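Local coordinates for cell wall binding protein cwp8 (Peptoclostridium difficile, PDB 5J6Q) that probably attaches to the bacterial cell wall through its three CWB2 modules, as a member of the S-layer-associated cell wall proteins, at residues 314-319 / 368-373; 343-348 / 376-381. All coordinates share one frame; numbering follows the deposited sequence.

Both contacts lie in one CWB2 module, their centres about 10 Å apart. Contact 1 joins the two inner strands, 313-318 and 367-371, of a four-stranded parallel sheet; contact 2 joins two segments that follow C-terminal ends of strands in this sheet, the loop after strand 339-342 and the turn that starts helix 379-386. The segments alternate along the chain (314-319, 343-348, 368-373, 376-381), so the two contacts tie the same stretch of chain together twice. Val377 links them directly: its side chain packs on Ile370 and on the backbone of Val317 and Gly318. Through Val377 the apolar packing of the sheet extends to the turn beyond its strand ends.

Contact 1 of 2, residues 314-319 / 368-373; sequences IILVGE and IYIVGG
Leu316 is gripped by strand 368-371 through its backbone and packs against it with its side chain. Its N donates to Tyr369 O at 2.8 Å, while its O receives Val371 N at 2.9 Å. Tyr369 N also bonds to Ile314 O, and Tyr369 therefore pairs with both neighbours of Ile315, as parallel strands require. Leu316 lies alongside Ile370, with CD2 4.2 Å from Ile370 CG1, and the two point the same way. One step back on that face, Ile314 and Ile368 run side by side, their CG1 atoms 3.8 Å apart. Ile314 packs on Ile355, Val358 and Leu359 of helix 349-359, so a bulky aliphatic residue suits it there. Val371 points to the opposite face. With CG1 anti to the backbone N (chi1 175°), its other branch, CG2, crosses to Ile315 CG2 at 3.7 Å. Tyr369 shares this face, and Ile314 O sits at the edge of its ring, in plane, 3.6 Å from CD1. Beta-branched residues such as Ile and Val favour such extended backbone. Two adjacent inner strands, hydrophobic on both faces, are the core of the parallel alpha/beta sheet of the toprim-like CWB2 module.

Contact 2 of 2, residues 343-348 / 376-381; sequences KKDSLP and KVSKET
Lys344 O is held by two donors from one residue, Ser378. The hydroxyl OG donates to it at 2.7 Å and the backbone N at 2.9 Å, the latter with a fairly straight N-H...O angle of 159°. Both donors lie only slightly tilted from the carbonyl plane. The serine can grip in this way because OG sits between its backbone N and carbonyl carbon (chi1 62°), bringing hydroxyl and N-H to the same acceptor. The same OG has a second task, accepting from Thr381 N at 3.2 Å. Ser378 is thus the N-cap of helix 379-386, satisfying an N-H in the first turn that has no earlier helical carbonyl to bond, and its small hydroxyl side chain is well suited to the role. The cap stands just beyond the C-terminal end of strand 367-371, where alpha/beta folds pass from strand to helix, and the loop after strand 339-342 comes up against it. Behind the cap, Val377 O is taken by Arg395 NH1 from strand 392-396. Lys376 O approaches Lys344 CA at 3.0 Å in a CA-H...O contact, and Lys344 CB is close to the same oxygen. Beyond CG the chain of Lys344 runs out extended, as fits a charged residue at the surface. Farther along, a water donates to Asp345 O at 3.3 Å and to Glu380 OE2 at 3.0 Å, bridging the loop to the first turn of the helix. Ser346 O accepts from Ser342 OG and, weakly, from Lys343 N. Thr381 OG1 packs over the loop backbone, 3.5 Å from Ser346 CA, while its methyl CG2 faces Leu347 CD1 at 4.4 Å.

Contact 1 of 2, residues 314-319 / 368-373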
# COMPACT_ATOMS: atom_id res chain seq x y z
N ILE A 314 -5.48 -31.38 -11.44
CA ILE A 314 -4.30 -30.53 -11.66
C ILE A 314 -3.97 -30.68 -13.19
O ILE A 314 -4.06 -31.79 -13.72
CB ILE A 314 -3.04 -30.95 -10.83
CG1 ILE A 314 -3.35 -31.04 -9.32
CG2 ILE A 314 -1.84 -29.95 -11.13
CD1 ILE A 314 -3.45 -29.71 -8.61
N ILE A 315 -3.71 -29.54 -13.90
CA ILE A 315 -3.22 -29.57 -15.23
C ILE A 315 -1.81 -29.08 -15.00
O ILE A 315 -1.62 -27.98 -14.46
CB ILE A 315 -3.92 -28.69 -16.27
CG1 ILE A 315 -5.46 -28.81 -16.18
CG2 ILE A 315 -3.45 -29.15 -17.66
CD1 ILE A 315 -5.95 -30.15 -16.79
N LEU A 316 -0.82 -29.84 -15.43
CA LEU A 316 0.59 -29.48 -15.25
C LEU A 316 1.28 -29.37 -16.65
O LEU A 316 1.24 -30.31 -17.42
CB LEU A 316 1.22 -30.57 -14.42
CG LEU A 316 2.54 -30.25 -13.77
CD1 LEU A 316 2.47 -28.96 -13.00
CD2 LEU A 316 2.86 -31.43 -12.80
N VAL A 317 1.85 -28.17 -17.01
CA VAL A 317 2.44 -28.07 -18.35
C VAL A 317 3.90 -27.70 -18.17
O VAL A 317 4.30 -27.41 -17.04
CB VAL A 317 1.57 -27.03 -19.17
CG1 VAL A 317 1.73 -25.63 -18.63
CG2 VAL A 317 1.93 -27.04 -20.65
N GLY A 318 4.75 -27.75 -19.22
CA GLY A 318 6.14 -27.31 -19.05
C GLY A 318 6.14 -25.77 -18.93
O GLY A 318 5.29 -25.10 -19.54
N GLU A 319 7.07 -25.23 -18.14
CA GLU A 319 7.16 -23.81 -17.89
C GLU A 319 7.22 -22.91 -19.10
O GLU A 319 6.88 -21.76 -19.01
CB GLU A 319 8.42 -23.52 -17.06
CG GLU A 319 9.68 -24.07 -17.76
CD GLU A 319 10.95 -23.81 -16.94
OE1 GLU A 319 11.93 -24.58 -17.09
OE2 GLU A 319 10.96 -22.83 -16.16
N ILE A 368 -4.11 -35.77 -11.85
CA ILE A 368 -3.07 -34.85 -12.24
C ILE A 368 -2.76 -35.21 -13.71
O ILE A 368 -2.32 -36.35 -13.97
CB ILE A 368 -1.78 -34.99 -11.40
CG1 ILE A 368 -2.03 -34.59 -9.93
CG2 ILE A 368 -0.67 -34.14 -12.03
CD1 ILE A 368 -0.80 -34.85 -9.06
N TYR A 369 -3.08 -34.26 -14.68
CA TYR A 369 -2.76 -34.49 -16.05
C TYR A 369 -1.47 -33.73 -16.36
O TYR A 369 -1.39 -32.54 -16.03
CB TYR A 369 -3.84 -33.94 -16.97
CG TYR A 369 -5.22 -34.49 -16.74
CD1 TYR A 369 -6.02 -34.00 -15.73
CD2 TYR A 369 -5.74 -35.48 -17.57
CE1 TYR A 369 -7.32 -34.47 -15.55
CE2 TYR A 369 -7.03 -35.96 -17.40
CZ TYR A 369 -7.82 -35.45 -16.38
OH TYR A 369 -9.10 -35.95 -16.20
N ILE A 370 -0.50 -34.36 -16.98
CA ILE A 370 0.74 -33.70 -17.39
C ILE A 370 0.57 -33.50 -18.91
O ILE A 370 0.39 -34.48 -19.62
CB ILE A 370 1.91 -34.61 -16.99
CG1 ILE A 370 2.08 -34.54 -15.48
CG2 ILE A 370 3.22 -34.23 -17.69
CD1 ILE A 370 2.79 -35.70 -14.86
N VAL A 371 0.52 -32.24 -19.40
CA VAL A 371 0.38 -32.00 -20.83
C VAL A 371 1.77 -31.85 -21.47
O VAL A 371 2.63 -31.21 -20.87
CB VAL A 371 -0.50 -30.75 -20.99
CG1 VAL A 371 -0.59 -30.34 -22.47
CG2 VAL A 371 -1.90 -31.03 -20.42
N GLY A 372 2.00 -32.44 -22.65
CA GLY A 372 3.30 -32.33 -23.29
C GLY A 372 4.13 -33.59 -23.09
O GLY A 372 3.80 -34.46 -22.27
N GLY A 373 5.23 -33.68 -23.84
CA GLY A 373 6.11 -34.83 -23.77
C GLY A 373 7.06 -34.68 -22.60
O GLY A 373 6.95 -33.71 -21.85

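Contact 2 of 2, residues 343-348 / 376-381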
# COMPACT_ATOMS: atom_id res chain seq x y z
N LYS A 343 9.22 -27.56 -14.06
CA LYS A 343 10.42 -27.53 -14.85
C LYS A 343 10.41 -28.95 -15.51
O LYS A 343 9.64 -29.83 -15.10
CB LYS A 343 11.63 -27.32 -13.93
CG LYS A 343 12.17 -25.89 -13.98
CD LYS A 343 12.12 -25.22 -12.62
CE LYS A 343 12.87 -23.89 -12.64
NZ LYS A 343 13.31 -23.52 -11.28
N LYS A 344 11.20 -29.16 -16.52
CA LYS A 344 11.28 -30.47 -17.16
C LYS A 344 11.88 -31.45 -16.15
O LYS A 344 11.36 -32.53 -15.97
CB LYS A 344 12.18 -30.43 -18.41
CG LYS A 344 12.49 -31.84 -18.94
CD LYS A 344 13.44 -31.81 -20.14
CE LYS A 344 13.71 -33.23 -20.61
NZ LYS A 344 14.66 -33.26 -21.76
N ASP A 345 12.98 -31.05 -15.49
CA ASP A 345 13.64 -31.95 -14.55
C ASP A 345 13.27 -31.78 -13.10
O ASP A 345 13.95 -32.36 -12.26
CB ASP A 345 15.16 -31.82 -14.69
CG ASP A 345 15.68 -32.36 -16.01
OD1 ASP A 345 14.97 -33.18 -16.63
OD2 ASP A 345 16.77 -31.95 -16.42
N SER A 346 12.21 -31.00 -12.77
CA SER A 346 11.80 -30.89 -11.36
C SER A 346 10.48 -30.15 -11.17
O SER A 346 9.93 -29.55 -12.09
CB SER A 346 12.87 -30.22 -10.53
OG SER A 346 13.24 -28.98 -11.08
N LEU A 347 9.99 -30.19 -9.95
CA LEU A 347 8.77 -29.54 -9.54
C LEU A 347 9.18 -28.58 -8.46
O LEU A 347 9.61 -29.03 -7.39
CB LEU A 347 7.76 -30.56 -8.99
CG LEU A 347 6.30 -30.11 -9.04
CD1 LEU A 347 5.86 -29.95 -10.47
CD2 LEU A 347 5.42 -31.14 -8.36
N PRO A 348 9.09 -27.25 -8.71
CA PRO A 348 9.49 -26.26 -7.70
C PRO A 348 8.58 -26.48 -6.45
O PRO A 348 7.46 -26.92 -6.68
CB PRO A 348 9.25 -24.92 -8.43
CG PRO A 348 9.37 -25.28 -9.89
CD PRO A 348 8.62 -26.62 -9.94
N LYS A 376 9.10 -31.60 -21.94
CA LYS A 376 8.49 -30.49 -21.21
C LYS A 376 8.45 -30.86 -19.72
O LYS A 376 8.90 -30.09 -18.88
CB LYS A 376 7.07 -30.23 -21.73
CG LYS A 376 6.99 -29.29 -22.95
CD LYS A 376 8.18 -29.42 -23.89
CE LYS A 376 8.70 -28.08 -24.34
NZ LYS A 376 9.88 -27.65 -23.52
N VAL A 377 7.90 -32.05 -19.42
CA VAL A 377 7.80 -32.58 -18.07
C VAL A 377 8.38 -34.02 -18.12
O VAL A 377 7.73 -34.92 -18.65
CB VAL A 377 6.34 -32.62 -17.57
CG1 VAL A 377 6.33 -32.96 -16.08
CG2 VAL A 377 5.62 -31.29 -17.83
N SER A 378 9.57 -34.23 -17.57
CA SER A 378 10.22 -35.55 -17.63
C SER A 378 9.40 -36.73 -17.06
O SER A 378 8.33 -36.58 -16.46
CB SER A 378 11.56 -35.51 -16.91
OG SER A 378 11.38 -35.21 -15.54
N LYS A 379 9.94 -37.93 -17.29
CA LYS A 379 9.35 -39.17 -16.81
C LYS A 379 9.56 -39.21 -15.31
O LYS A 379 8.68 -39.68 -14.58
CB LYS A 379 10.02 -40.38 -17.50
CG LYS A 379 9.47 -41.71 -17.02
CD LYS A 379 8.16 -42.07 -17.74
N GLU A 380 10.71 -38.71 -14.85
CA GLU A 380 11.03 -38.70 -13.42
C GLU A 380 10.14 -37.76 -12.61
O GLU A 380 9.83 -38.09 -11.46
CB GLU A 380 12.50 -38.34 -13.18
CG GLU A 380 13.00 -38.90 -11.87
CD GLU A 380 14.38 -38.39 -11.50
OE1 GLU A 380 15.34 -39.18 -11.50
OE2 GLU A 380 14.48 -37.18 -11.19
N THR A 381 9.72 -36.59 -13.15
CA THR A 381 8.83 -35.76 -12.33
C THR A 381 7.50 -36.52 -12.26
O THR A 381 6.81 -36.52 -11.23
CB THR A 381 8.65 -34.33 -12.94
OG1 THR A 381 9.78 -33.52 -12.59
CG2 THR A 381 7.35 -33.63 -12.42
O HOH W 1 14.51 -35.30 -13.59